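Local coordinates for ADP-dependent (S)-NAD(P)H-hydrate dehydratase (Enterococcus faecalis, PDB 2R3B), which probably repairs damaged NAD(P)H by dehydrating the S-form of NAD(P)HX at the expense of ADP, which is converted to AMP, at residues E110-I115 and K140-I145; A136-Q141 and E165-T170; S42-V47 and L245-P250; T64-N69 and A238-G243. All blocks are in the same frame, centred on the assembly; numbering follows the deposited sequence.

Contact 1: E110-I115 and K140-I145; sequences EQADVI and KQQWLI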
loop_
_atom_site.group_PDB
_atom_site.type_symbol
_atom_site.label_atom_id
_atom_site.label_comp_id
_atom_site.label_asym_id
_atom_site.label_seq_id
_atom_site.Cartn_x
_atom_site.Cartn_y
_atom_site.Cartn_z
ATOM N N GLU B 110 -20.478 8.252 21.373
ATOM C CA GLU B 110 -21.737 8.974 21.650
ATOM C C GLU B 110 -22.470 9.392 20.365
ATOM O O GLU B 110 -23.697 9.351 20.307
ATOM C CB GLU B 110 -21.451 10.195 22.491
ATOM C CG GLU B 110 -22.662 10.808 23.146
ATOM C CD GLU B 110 -23.470 11.729 22.238
ATOM O OE1 GLU B 110 -22.918 12.288 21.234
ATOM O OE2 GLU B 110 -24.683 11.939 22.551
ATOM N N GLN B 111 -21.706 9.761 19.342
ATOM C CA GLN B 111 -22.251 10.163 18.042
ATOM C C GLN B 111 -22.584 9.019 17.067
ATOM O O GLN B 111 -23.199 9.245 16.017
ATOM C CB GLN B 111 -21.237 11.019 17.330
ATOM C CG GLN B 111 -20.993 12.328 17.997
ATOM C CD GLN B 111 -20.059 13.159 17.159
ATOM O OE1 GLN B 111 -20.360 13.476 15.995
ATOM N NE2 GLN B 111 -18.904 13.501 17.721
ATOM N N ALA B 112 -22.145 7.816 17.376
ATOM C CA ALA B 112 -22.259 6.708 16.425
ATOM C C ALA B 112 -23.696 6.271 16.219
ATOM O O ALA B 112 -24.496 6.269 17.174
ATOM C CB ALA B 112 -21.446 5.546 16.903
ATOM N N ASP B 113 -24.019 5.849 14.989
ATOM C CA ASP B 113 -25.265 5.138 14.733
ATOM C C ASP B 113 -25.104 3.633 14.964
ATOM O O ASP B 113 -26.045 2.973 15.348
ATOM C CB ASP B 113 -25.724 5.411 13.290
ATOM C CG ASP B 113 -26.039 6.851 13.060
ATOM O OD1 ASP B 113 -26.906 7.367 13.790
ATOM O OD2 ASP B 113 -25.447 7.512 12.178
ATOM N N VAL B 114 -23.908 3.118 14.698
ATOM C CA VAL B 114 -23.539 1.682 14.775
ATOM C C VAL B 114 -22.165 1.596 15.404
ATOM O O VAL B 114 -21.253 2.342 15.027
ATOM C CB VAL B 114 -23.493 1.043 13.349
ATOM C CG1 VAL B 114 -23.204 -0.494 13.435
ATOM C CG2 VAL B 114 -24.812 1.344 12.597
ATOM N N ILE B 115 -22.037 0.710 16.385
ATOM C CA ILE B 115 -20.790 0.389 17.037
ATOM C C ILE B 115 -20.497 -1.093 16.823
ATOM O O ILE B 115 -21.326 -1.940 17.161
ATOM C CB ILE B 115 -20.917 0.606 18.560
ATOM C CG1 ILE B 115 -21.339 2.059 18.864
ATOM C CG2 ILE B 115 -19.635 0.176 19.298
ATOM C CD1 ILE B 115 -21.893 2.180 20.269
ATOM N N LYS B 140 -29.984 3.550 23.442
ATOM C CA LYS B 140 -31.012 2.634 22.993
ATOM C C LYS B 140 -31.088 2.561 21.481
ATOM O O LYS B 140 -31.288 1.486 20.926
ATOM C CB LYS B 140 -32.370 3.051 23.556
ATOM C CG LYS B 140 -33.446 2.009 23.370
ATOM C CD LYS B 140 -34.749 2.467 24.023
ATOM C CE LYS B 140 -35.927 1.579 23.621
ATOM N NZ LYS B 140 -35.812 0.190 24.187
ATOM N N GLN B 141 -30.941 3.695 20.818
ATOM C CA GLN B 141 -31.100 3.741 19.369
ATOM C C GLN B 141 -29.895 3.243 18.546
ATOM O O GLN B 141 -29.980 3.132 17.324
ATOM C CB GLN B 141 -31.465 5.140 18.902
ATOM C CG GLN B 141 -30.313 6.152 18.809
ATOM C CD GLN B 141 -29.798 6.619 20.139
ATOM O OE1 GLN B 141 -30.414 6.372 21.182
ATOM N NE2 GLN B 141 -28.646 7.302 20.120
ATOM N N GLN B 142 -28.782 2.990 19.210
ATOM C CA GLN B 142 -27.559 2.579 18.533
ATOM C C GLN B 142 -27.516 1.058 18.359
ATOM O O GLN B 142 -27.757 0.302 19.292
ATOM C CB GLN B 142 -26.341 2.977 19.367
ATOM C CG GLN B 142 -26.095 4.448 19.488
ATOM C CD GLN B 142 -24.922 4.732 20.369
ATOM O OE1 GLN B 142 -24.806 4.169 21.478
ATOM N NE2 GLN B 142 -24.034 5.630 19.904
ATOM N N TRP B 143 -27.131 0.604 17.171
ATOM C CA TRP B 143 -26.801 -0.796 16.974
ATOM C C TRP B 143 -25.442 -1.065 17.597
ATOM O O TRP B 143 -24.516 -0.274 17.436
ATOM C CB TRP B 143 -26.755 -1.114 15.484
ATOM C CG TRP B 143 -28.086 -1.100 14.812
ATOM C CD1 TRP B 143 -28.616 -0.115 14.060
ATOM C CD2 TRP B 143 -29.029 -2.160 14.816
ATOM N NE1 TRP B 143 -29.849 -0.484 13.606
ATOM C CE2 TRP B 143 -30.115 -1.751 14.036
ATOM C CE3 TRP B 143 -29.033 -3.441 15.366
ATOM C CZ2 TRP B 143 -31.213 -2.561 13.812
ATOM C CZ3 TRP B 143 -30.131 -4.249 15.147
ATOM C CH2 TRP B 143 -31.197 -3.809 14.379
ATOM N N LEU B 144 -25.313 -2.193 18.285
ATOM C CA LEU B 144 -24.075 -2.589 18.919
ATOM C C LEU B 144 -23.781 -4.026 18.505
ATOM O O LEU B 144 -24.522 -4.936 18.896
ATOM C CB LEU B 144 -24.194 -2.501 20.446
ATOM C CG LEU B 144 -23.035 -3.035 21.286
ATOM C CD1 LEU B 144 -21.714 -2.359 20.893
ATOM C CD2 LEU B 144 -23.274 -2.856 22.788
ATOM N N ILE B 145 -22.704 -4.236 17.748
ATOM C CA ILE B 145 -22.299 -5.570 17.289
ATOM C C ILE B 145 -21.126 -6.014 18.145
ATOM O O ILE B 145 -20.125 -5.312 18.243
ATOM C CB ILE B 145 -21.893 -5.557 15.824
ATOM C CG1 ILE B 145 -22.996 -4.919 14.974
ATOM C CG2 ILE B 145 -21.515 -6.996 15.359
ATOM C CD1 ILE B 145 -22.457 -4.354 13.660
HETATM O O HOH W 1 -27.056 7.621 17.647
HETATM O O HOH W 2 -28.715 3.492 14.851
#

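Contact 2: A136-Q141 and E165-T170; sequences AQHQKQ and EKVVFT. With EDO (1,2-ethanediol), chain P; EDO (1,2-ethanediol), chain O.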
loop_
_atom_site.group_PDB
_atom_site.type_symbol
_atom_site.label_atom_id
_atom_site.label_comp_id
_atom_site.label_asym_id
_atom_site.label_seq_id
_atom_site.Cartn_x
_atom_site.Cartn_y
_atom_site.Cartn_z
ATOM N N ALA B 136 -21.433 0.512 28.969
ATOM C CA ALA B 136 -22.024 1.512 29.883
ATOM C C ALA B 136 -22.620 2.673 29.094
ATOM O O ALA B 136 -23.689 3.190 29.428
ATOM C CB ALA B 136 -20.970 2.037 30.838
ATOM N N GLN B 137 -21.909 3.065 28.035
ATOM C CA GLN B 137 -22.273 4.234 27.230
ATOM C C GLN B 137 -23.401 3.995 26.221
ATOM O O GLN B 137 -24.019 4.929 25.728
ATOM C CB GLN B 137 -21.024 4.720 26.483
ATOM C CG GLN B 137 -21.143 6.140 26.087
ATOM C CD GLN B 137 -19.977 6.655 25.282
ATOM O OE1 GLN B 137 -18.836 6.187 25.428
ATOM N NE2 GLN B 137 -20.239 7.678 24.490
ATOM N N HIS B 138 -23.660 2.737 25.887
ATOM C CA HIS B 138 -24.606 2.377 24.819
ATOM C C HIS B 138 -25.969 3.022 24.972
ATOM O O HIS B 138 -26.553 2.974 26.048
ATOM C CB HIS B 138 -24.775 0.837 24.760
ATOM C CG HIS B 138 -25.704 0.348 23.682
ATOM N ND1 HIS B 138 -26.680 -0.600 23.917
ATOM C CD2 HIS B 138 -25.776 0.635 22.362
ATOM C CE1 HIS B 138 -27.327 -0.859 22.793
ATOM N NE2 HIS B 138 -26.806 -0.115 21.832
ATOM N N GLN B 139 -26.471 3.555 23.863
ATOM C CA GLN B 139 -27.745 4.257 23.794
ATOM C C GLN B 139 -28.724 3.399 23.062
ATOM O O GLN B 139 -28.363 2.635 22.142
ATOM C CB GLN B 139 -27.618 5.588 23.059
ATOM C CG GLN B 139 -26.697 6.600 23.720
ATOM C CD GLN B 139 -26.333 7.702 22.775
ATOM O OE1 GLN B 139 -27.194 8.411 22.299
ATOM N NE2 GLN B 139 -25.064 7.865 22.505
ATOM N N LYS B 140 -29.984 3.550 23.442
ATOM C CA LYS B 140 -31.012 2.634 22.993
ATOM C C LYS B 140 -31.088 2.561 21.481
ATOM O O LYS B 140 -31.288 1.486 20.926
ATOM C CB LYS B 140 -32.370 3.051 23.556
ATOM C CG LYS B 140 -33.446 2.009 23.370
ATOM C CD LYS B 140 -34.749 2.467 24.023
ATOM C CE LYS B 140 -35.927 1.579 23.621
ATOM N NZ LYS B 140 -35.812 0.190 24.187
ATOM N N GLN B 141 -30.941 3.695 20.818
ATOM C CA GLN B 141 -31.100 3.741 19.369
ATOM C C GLN B 141 -29.895 3.243 18.546
ATOM O O GLN B 141 -29.980 3.132 17.324
ATOM C CB GLN B 141 -31.465 5.140 18.902
ATOM C CG GLN B 141 -30.313 6.152 18.809
ATOM C CD GLN B 141 -29.798 6.619 20.139
ATOM O OE1 GLN B 141 -30.414 6.372 21.182
ATOM N NE2 GLN B 141 -28.646 7.302 20.120
ATOM N N GLU B 165 -32.226 -5.278 22.410
ATOM C CA GLU B 165 -32.909 -5.422 21.138
ATOM C C GLU B 165 -32.072 -4.956 19.942
ATOM O O GLU B 165 -32.243 -5.478 18.828
ATOM C CB GLU B 165 -34.247 -4.673 21.144
ATOM C CG GLU B 165 -34.172 -3.176 21.292
ATOM C CD GLU B 165 -34.118 -2.616 22.749
ATOM O OE1 GLU B 165 -33.841 -3.330 23.751
ATOM O OE2 GLU B 165 -34.343 -1.392 22.878
ATOM N N LYS B 166 -31.169 -3.995 20.149
ATOM C CA LYS B 166 -30.257 -3.622 19.054
ATOM C C LYS B 166 -28.826 -4.119 19.257
ATOM O O LYS B 166 -27.903 -3.612 18.621
ATOM C CB LYS B 166 -30.287 -2.125 18.758
ATOM C CG LYS B 166 -31.534 -1.676 17.940
ATOM C CD LYS B 166 -31.391 -0.220 17.563
ATOM C CE LYS B 166 -32.399 0.229 16.600
ATOM N NZ LYS B 166 -33.750 -0.044 17.160
ATOM N N VAL B 167 -28.645 -5.129 20.097
ATOM C CA VAL B 167 -27.345 -5.804 20.190
ATOM C C VAL B 167 -27.344 -6.995 19.245
ATOM O O VAL B 167 -28.368 -7.734 19.129
ATOM C CB VAL B 167 -27.024 -6.243 21.613
ATOM C CG1 VAL B 167 -25.628 -6.921 21.682
ATOM C CG2 VAL B 167 -27.106 -5.027 22.564
ATOM N N VAL B 168 -26.224 -7.144 18.533
ATOM C CA VAL B 168 -26.014 -8.251 17.567
ATOM C C VAL B 168 -24.737 -8.958 18.029
ATOM O O VAL B 168 -23.666 -8.354 18.057
ATOM C CB VAL B 168 -25.842 -7.756 16.136
ATOM C CG1 VAL B 168 -25.674 -8.938 15.143
ATOM C CG2 VAL B 168 -26.984 -6.817 15.728
ATOM N N PHE B 169 -24.835 -10.227 18.411
ATOM C CA PHE B 169 -23.641 -11.046 18.685
ATOM C C PHE B 169 -23.296 -11.853 17.453
ATOM O O PHE B 169 -24.189 -12.397 16.788
ATOM C CB PHE B 169 -23.851 -12.028 19.832
ATOM C CG PHE B 169 -24.056 -11.390 21.164
ATOM C CD1 PHE B 169 -25.327 -11.051 21.591
ATOM C CD2 PHE B 169 -22.987 -11.138 22.000
ATOM C CE1 PHE B 169 -25.532 -10.484 22.836
ATOM C CE2 PHE B 169 -23.182 -10.589 23.241
ATOM C CZ PHE B 169 -24.459 -10.247 23.668
ATOM N N THR B 170 -22.010 -11.945 17.131
ATOM C CA THR B 170 -21.585 -12.740 15.980
ATOM C C THR B 170 -20.614 -13.892 16.322
ATOM O O THR B 170 -19.478 -13.903 15.840
ATOM C CB THR B 170 -20.938 -11.819 14.949
ATOM O OG1 THR B 170 -19.857 -11.120 15.571
ATOM C CG2 THR B 170 -21.943 -10.775 14.432
HETATM C C1 EDO P . -34.268 -3.954 17.005
HETATM O O1 EDO P . -34.884 -2.730 16.577
HETATM C C2 EDO P . -34.894 -5.161 16.317
HETATM O O2 EDO P . -35.076 -4.936 14.909
HETATM C C1 EDO O . -33.532 -8.886 19.032
HETATM O O1 EDO O . -34.136 -7.646 18.663
HETATM C C2 EDO O . -33.702 -9.881 17.897
HETATM O O2 EDO O . -34.930 -9.540 17.214
HETATM O O HOH W 3 -33.888 0.117 20.359
#

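Contact 3: S42-V47 and L245-P250; sequences SNFGRV and LAQFKP. With EDO (1,2-ethanediol), chain P.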
loop_
_atom_site.group_PDB
_atom_site.type_symbol
_atom_site.label_atom_id
_atom_site.label_comp_id
_atom_site.label_asym_id
_atom_site.label_seq_id
_atom_site.Cartn_x
_atom_site.Cartn_y
_atom_site.Cartn_z
ATOM N N SER B 42 -24.188 11.878 5.890
ATOM C CA SER B 42 -24.813 11.626 7.195
ATOM C C SER B 42 -25.998 10.654 7.083
ATOM O O SER B 42 -26.257 9.849 8.004
ATOM C CB SER B 42 -25.293 12.959 7.797
ATOM O OG SER B 42 -26.418 13.436 7.051
ATOM N N ASN B 43 -26.712 10.693 5.954
ATOM C CA ASN B 43 -27.807 9.743 5.722
ATOM C C ASN B 43 -27.343 8.287 5.667
ATOM O O ASN B 43 -28.163 7.367 5.772
ATOM C CB ASN B 43 -28.552 10.044 4.433
ATOM C CG ASN B 43 -29.170 11.431 4.440
ATOM O OD1 ASN B 43 -28.839 12.280 3.626
ATOM N ND2 ASN B 43 -30.050 11.671 5.401
ATOM N N PHE B 44 -26.046 8.066 5.483
ATOM C CA PHE B 44 -25.535 6.713 5.361
ATOM C C PHE B 44 -24.785 6.234 6.621
ATOM O O PHE B 44 -24.133 5.195 6.616
ATOM C CB PHE B 44 -24.757 6.593 4.069
ATOM C CG PHE B 44 -25.588 6.986 2.887
ATOM C CD1 PHE B 44 -26.806 6.314 2.671
ATOM C CD2 PHE B 44 -25.274 8.062 2.100
ATOM C CE1 PHE B 44 -27.653 6.687 1.634
ATOM C CE2 PHE B 44 -26.126 8.441 1.040
ATOM C CZ PHE B 44 -27.312 7.747 0.833
ATOM N N GLY B 45 -24.972 6.974 7.700
ATOM C CA GLY B 45 -24.642 6.521 9.031
ATOM C C GLY B 45 -23.221 6.799 9.448
ATOM O O GLY B 45 -22.322 6.918 8.597
ATOM N N ARG B 46 -23.048 6.920 10.761
ATOM C CA ARG B 46 -21.721 7.073 11.385
ATOM C C ARG B 46 -21.422 5.772 12.089
ATOM O O ARG B 46 -22.161 5.354 12.989
ATOM C CB ARG B 46 -21.686 8.212 12.404
ATOM C CG ARG B 46 -21.768 9.633 11.833
ATOM C CD ARG B 46 -21.854 10.692 12.963
ATOM N NE ARG B 46 -20.685 10.654 13.848
ATOM C CZ ARG B 46 -19.582 11.401 13.755
ATOM N NH1 ARG B 46 -19.451 12.322 12.791
ATOM N NH2 ARG B 46 -18.587 11.227 14.651
ATOM N N VAL B 47 -20.348 5.123 11.687
ATOM C CA VAL B 47 -20.000 3.833 12.283
ATOM C C VAL B 47 -18.745 3.998 13.090
ATOM O O VAL B 47 -17.817 4.708 12.692
ATOM C CB VAL B 47 -19.780 2.721 11.217
ATOM C CG1 VAL B 47 -19.378 1.426 11.873
ATOM C CG2 VAL B 47 -21.035 2.560 10.370
ATOM N N LEU B 245 -26.048 -1.996 8.612
ATOM C CA LEU B 245 -26.917 -1.423 9.661
ATOM C C LEU B 245 -26.847 0.115 9.663
ATOM O O LEU B 245 -27.775 0.796 10.090
ATOM C CB LEU B 245 -26.575 -1.989 11.026
ATOM C CG LEU B 245 -27.012 -3.442 11.224
ATOM C CD1 LEU B 245 -26.413 -3.996 12.505
ATOM C CD2 LEU B 245 -28.551 -3.561 11.238
ATOM N N ALA B 246 -25.742 0.658 9.166
ATOM C CA ALA B 246 -25.551 2.098 9.076
ATOM C C ALA B 246 -26.452 2.744 8.031
ATOM O O ALA B 246 -26.865 3.883 8.217
ATOM C CB ALA B 246 -24.092 2.437 8.785
ATOM N N GLN B 247 -26.797 1.986 6.985
ATOM C CA GLN B 247 -27.418 2.527 5.784
ATOM C C GLN B 247 -28.855 2.090 5.550
ATOM O O GLN B 247 -29.607 2.811 4.900
ATOM C CB GLN B 247 -26.682 1.981 4.567
ATOM C CG GLN B 247 -25.358 2.448 4.353
ATOM C CD GLN B 247 -24.790 1.700 3.196
ATOM O OE1 GLN B 247 -25.086 2.026 2.046
ATOM N NE2 GLN B 247 -23.974 0.686 3.484
ATOM N N PHE B 248 -29.208 0.886 5.993
ATOM C CA PHE B 248 -30.437 0.241 5.534
ATOM C C PHE B 248 -31.450 0.152 6.664
ATOM O O PHE B 248 -31.204 0.644 7.759
ATOM C CB PHE B 248 -30.092 -1.115 4.919
ATOM C CG PHE B 248 -29.185 -1.029 3.719
ATOM C CD1 PHE B 248 -29.478 -0.181 2.675
ATOM C CD2 PHE B 248 -28.025 -1.824 3.634
ATOM C CE1 PHE B 248 -28.652 -0.091 1.579
ATOM C CE2 PHE B 248 -27.181 -1.737 2.538
ATOM C CZ PHE B 248 -27.473 -0.900 1.518
ATOM N N LYS B 249 -32.599 -0.452 6.407
ATOM C CA LYS B 249 -33.672 -0.446 7.380
ATOM C C LYS B 249 -33.258 -1.169 8.649
ATOM O O LYS B 249 -32.517 -2.144 8.612
ATOM C CB LYS B 249 -34.945 -1.073 6.791
ATOM C CG LYS B 249 -35.516 -0.197 5.667
ATOM C CD LYS B 249 -36.983 -0.535 5.275
ATOM N N PRO B 250 -33.680 -0.648 9.795
ATOM C CA PRO B 250 -33.290 -1.228 11.085
ATOM C C PRO B 250 -34.035 -2.515 11.445
ATOM O O PRO B 250 -34.631 -2.598 12.501
ATOM C CB PRO B 250 -33.603 -0.099 12.066
ATOM C CG PRO B 250 -34.732 0.644 11.421
ATOM C CD PRO B 250 -34.487 0.581 9.950
HETATM C C1 EDO P . -34.268 -3.954 17.005
HETATM O O1 EDO P . -34.884 -2.730 16.577
HETATM C C2 EDO P . -34.894 -5.161 16.317
HETATM O O2 EDO P . -35.076 -4.936 14.909
#

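Contact 4: T64-N69 and A238-G243; sequences TEACIN and AGIIAG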
loop_
_atom_site.group_PDB
_atom_site.type_symbol
_atom_site.label_atom_id
_atom_site.label_comp_id
_atom_site.label_asym_id
_atom_site.label_seq_id
_atom_site.Cartn_x
_atom_site.Cartn_y
_atom_site.Cartn_z
ATOM N N THR B 64 -12.479 -2.427 8.838
ATOM C CA THR B 64 -12.578 -1.049 8.324
ATOM C C THR B 64 -12.740 -1.038 6.820
ATOM O O THR B 64 -13.608 -0.345 6.307
ATOM C CB THR B 64 -11.344 -0.250 8.767
ATOM O OG1 THR B 64 -11.289 -0.289 10.206
ATOM C CG2 THR B 64 -11.399 1.207 8.244
ATOM N N GLU B 65 -11.938 -1.807 6.103
ATOM C CA GLU B 65 -12.033 -1.840 4.642
ATOM C C GLU B 65 -13.442 -2.322 4.208
ATOM O O GLU B 65 -14.029 -1.806 3.255
ATOM C CB GLU B 65 -10.925 -2.740 4.061
ATOM C CG GLU B 65 -10.870 -2.704 2.529
ATOM C CD GLU B 65 -9.529 -3.115 1.929
ATOM O OE1 GLU B 65 -8.781 -3.857 2.619
ATOM O OE2 GLU B 65 -9.249 -2.686 0.760
ATOM N N ALA B 66 -13.964 -3.327 4.908
ATOM C CA ALA B 66 -15.305 -3.879 4.631
ATOM C C ALA B 66 -16.366 -2.800 4.854
ATOM O O ALA B 66 -17.274 -2.603 4.034
ATOM C CB ALA B 66 -15.578 -5.103 5.566
ATOM N N CYS B 67 -16.253 -2.090 5.962
ATOM C CA CYS B 67 -17.248 -1.058 6.304
ATOM C C CYS B 67 -17.299 0.094 5.290
ATOM O O CYS B 67 -18.372 0.456 4.786
ATOM C CB CYS B 67 -16.969 -0.546 7.720
ATOM S SG CYS B 67 -18.214 0.561 8.392
ATOM N N ILE B 68 -16.129 0.628 4.948
ATOM C CA ILE B 68 -16.025 1.693 3.953
ATOM C C ILE B 68 -16.567 1.227 2.627
ATOM O O ILE B 68 -17.427 1.883 2.032
ATOM C CB ILE B 68 -14.571 2.122 3.774
ATOM C CG1 ILE B 68 -14.083 2.775 5.078
ATOM C CG2 ILE B 68 -14.420 3.087 2.581
ATOM C CD1 ILE B 68 -12.605 2.900 5.108
ATOM N N ASN B 69 -16.098 0.072 2.166
ATOM C CA ASN B 69 -16.538 -0.438 0.873
ATOM C C ASN B 69 -18.030 -0.841 0.809
ATOM O O ASN B 69 -18.600 -0.917 -0.269
ATOM C CB ASN B 69 -15.681 -1.633 0.474
ATOM C CG ASN B 69 -14.441 -1.239 -0.242
ATOM O OD1 ASN B 69 -14.511 -0.905 -1.434
ATOM N ND2 ASN B 69 -13.290 -1.278 0.447
ATOM N N ALA B 238 -18.047 -8.803 9.915
ATOM C CA ALA B 238 -18.483 -7.888 10.973
ATOM C C ALA B 238 -18.546 -6.479 10.432
ATOM O O ALA B 238 -19.493 -5.736 10.725
ATOM C CB ALA B 238 -17.549 -7.975 12.192
ATOM N N GLY B 239 -17.561 -6.092 9.617
ATOM C CA GLY B 239 -17.562 -4.788 9.002
ATOM C C GLY B 239 -18.681 -4.536 8.009
ATOM O O GLY B 239 -19.214 -3.432 7.930
ATOM N N ILE B 240 -19.004 -5.553 7.230
ATOM C CA ILE B 240 -20.154 -5.518 6.322
ATOM C C ILE B 240 -21.456 -5.369 7.093
ATOM O O ILE B 240 -22.328 -4.564 6.695
ATOM C CB ILE B 240 -20.234 -6.763 5.420
ATOM C CG1 ILE B 240 -18.989 -6.884 4.543
ATOM C CG2 ILE B 240 -21.460 -6.629 4.488
ATOM C CD1 ILE B 240 -18.820 -8.193 3.738
ATOM N N ILE B 241 -21.606 -6.131 8.180
ATOM C CA ILE B 241 -22.814 -6.023 9.005
ATOM C C ILE B 241 -22.944 -4.590 9.508
ATOM O O ILE B 241 -24.001 -3.942 9.399
ATOM C CB ILE B 241 -22.837 -7.046 10.169
ATOM C CG1 ILE B 241 -22.974 -8.479 9.607
ATOM C CG2 ILE B 241 -23.994 -6.689 11.198
ATOM C CD1 ILE B 241 -22.697 -9.616 10.674
ATOM N N ALA B 242 -21.853 -4.060 10.027
ATOM C CA ALA B 242 -21.877 -2.681 10.551
ATOM C C ALA B 242 -22.266 -1.647 9.482
ATOM O O ALA B 242 -23.091 -0.772 9.717
ATOM C CB ALA B 242 -20.492 -2.357 11.211
ATOM N N GLY B 243 -21.656 -1.729 8.297
ATOM C CA GLY B 243 -21.974 -0.839 7.176
ATOM C C GLY B 243 -23.418 -0.979 6.694
ATOM O O GLY B 243 -24.047 0.001 6.319
#

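Contact 1: E110-I115 and K140-I145
V114 and I115 pair in parallel with W143 and L144, and three backbone hydrogen bonds lace the two strands together. W143 N reaches D113 O, and I115 N reaches W143 O. I145 N closes on I115 O at 2.7 Å, with an almost straight 172° at the hydrogen. Ahead of the first rung, one water donates to both D113 O and Q141 O.

On the face carrying V114 and W143, V114 CG1 stands anti to its own nitrogen (chi1 -176°), which brings it to 3.9 Å from I145 CD1 and also against W143 CB. Helix 233-247 packs on this side, and the W143 indole makes a cation-pi contact with K166. On the opposite face, packed by helix 125-137, I115 CG2 meets L144 CD1 at 3.6 Å, and V134 touches both residues; that helix is the connection of this beta-alpha-beta unit in the ribokinase-like fold.

Q142 does the polar work. Its extended chain carries Q142 NE2 to A112 O at 2.8 Å, with the acceptor close to the amide plane. NE2 also serves V109 O, while OE1 takes Q139 N and has I115 CD1 beside it. A second water joins A112 O to Q141 NE2, which is also hydrogen-bonded to Q139 OE1. With both ends of its buried amide engaged, Q142 is fixed in rotation and ties the two segments together just before the strand ladder begins.

Contact 2: A136-Q141 and E165-T170
K140 and E165 form a salt bridge at the surface, with K140 NZ 2.5 Å from E165 OE2, a length so short that its exact value is doubtful. The lysine chain runs out extended and bends only at its last torsion (chi4 68°), bringing NZ to the syn side of OE2, 31° out of the carboxylate plane. The E165 chain is bent too: CG sits between the backbone N and the carbonyl carbon, and chi2 turns the carboxylate toward K140.

A water donates to E165 OE2 and to K140 O, and accepts from K166 NZ at 3.2 Å. K166 NZ also donates to O1 of an ethanediol at 3.0 Å, probably a molecule from the crystallisation liquor. Further back along the same side chain, K166 CD lies 3.6 Å from Q141 O, so its aliphatic part rests on the loop backbone.

Deeper in, H138 CE1 comes to 4.2 Å from V167 CG2, while H138 NE2 is hydrogen-bonded to Q142 O. The contact thus joins the loop leaving helix 125-137 to the entry of strand 167-170, which lies in the sheet between strands 143-147 and 202-205.

Contact 3: S42-V47 and L245-P250
V47 CG2 presses on A246 CB at 3.4 Å, tighter than usual van der Waals contact. That methyl of V47 lies beside its backbone N, while CG1 takes the position anti to it (chi1 178°). A246 CB also lies 3.5 Å from F44 O. Next to it, G45 CA offers a weak CA-H...O contact to A246 O at 3.5 Å. Having no side chain, G45 lets this carbonyl come so close, and its phi of 88° turns the chain from the 3-10 segment toward the strand. The F44 and A246 carbonyls lie side by side and antiparallel, F44 O 3.4 Å from A246 O, two acceptors with no bond between them. Beyond them, Q247 CG packs 3.8 Å from F44 O and 4.2 Å from F44 CB.

The arrangement belongs to the alpha/beta core of the ribokinase-like fold: the C-terminal part of helix 233-247 rests on the entry to strand 46-50, a central strand flanked by 114-117 and 74-78.

The next shell positions these groups. N43 CB sits over the centre of the F44 ring, 4.3 Å above its plane, and R35 makes a cation-pi contact with that ring and a hydrogen bond to Q247 OE1. Q247 NE2 donates to S70 O and G243 O, which steadies the amide from its other end. The second subunit packs A229 on F44, and its Y274 on Q247 and F248.

Contact 4: T64-N69 and A238-G243
A66 and G239 bring helix segments 64-69 and 238-243 to 7.2 Å between axes, roughly parallel, with a crossing angle of -32°. This is the tight part. A66 CB lies 3.8 Å from I240 N and 4.0 Å from G239 CA, with I240 CG1 closing beside the same methyl. Just along the helix, C67 CA makes a weak CA-H...O contact with G239 O at 3.5 Å.

G239 and G243, four residues apart, form a GxxxG pattern whose two glycines face helix 57-70 with bare backbone, as in other close helix pairs. Both helices lie on one side of the central sheet, where V47 of strand 46-50 touches both C67 and A242. Contact slackens toward G243: C67 SG, anti to its backbone N (chi1 -172°), stands 4.1 Å from both G243 N and G239 O.

The far side of helix 57-70 faces other protein rather than helix 233-247. There N69 ND2 donates to E65 O at 3.0 Å from above the carbonyl plane, on the face opposite to N69 N, so that one oxygen holds two donors. E65 itself is salt-bridged to R90 and bonded to Q283, and L277 of the second subunit packs on I68 and N69.

How the contacts relate
From the N terminus, residues 42-47 open contact 3 and 64-69 open contact 4. Next come 110-115 for contact 1 and 136-141 for contact 2. Contact 1 closes first, at 140-145, after contact 2 has begun, so these two loops cross and share K140 and Q141. Contact 2 closes at 165-170, and strands 143-147 and 167-170 lie side by side. Both loops nest within contact 4, closed at 238-243, which itself nests within contact 3, closed at 245-250. Contacts 3 and 4 use one helix, 233-247, to bind the early strand-helix pair 46-50 and 57-70, while V114 and I145 of contact 1 pack on A242 of that helix.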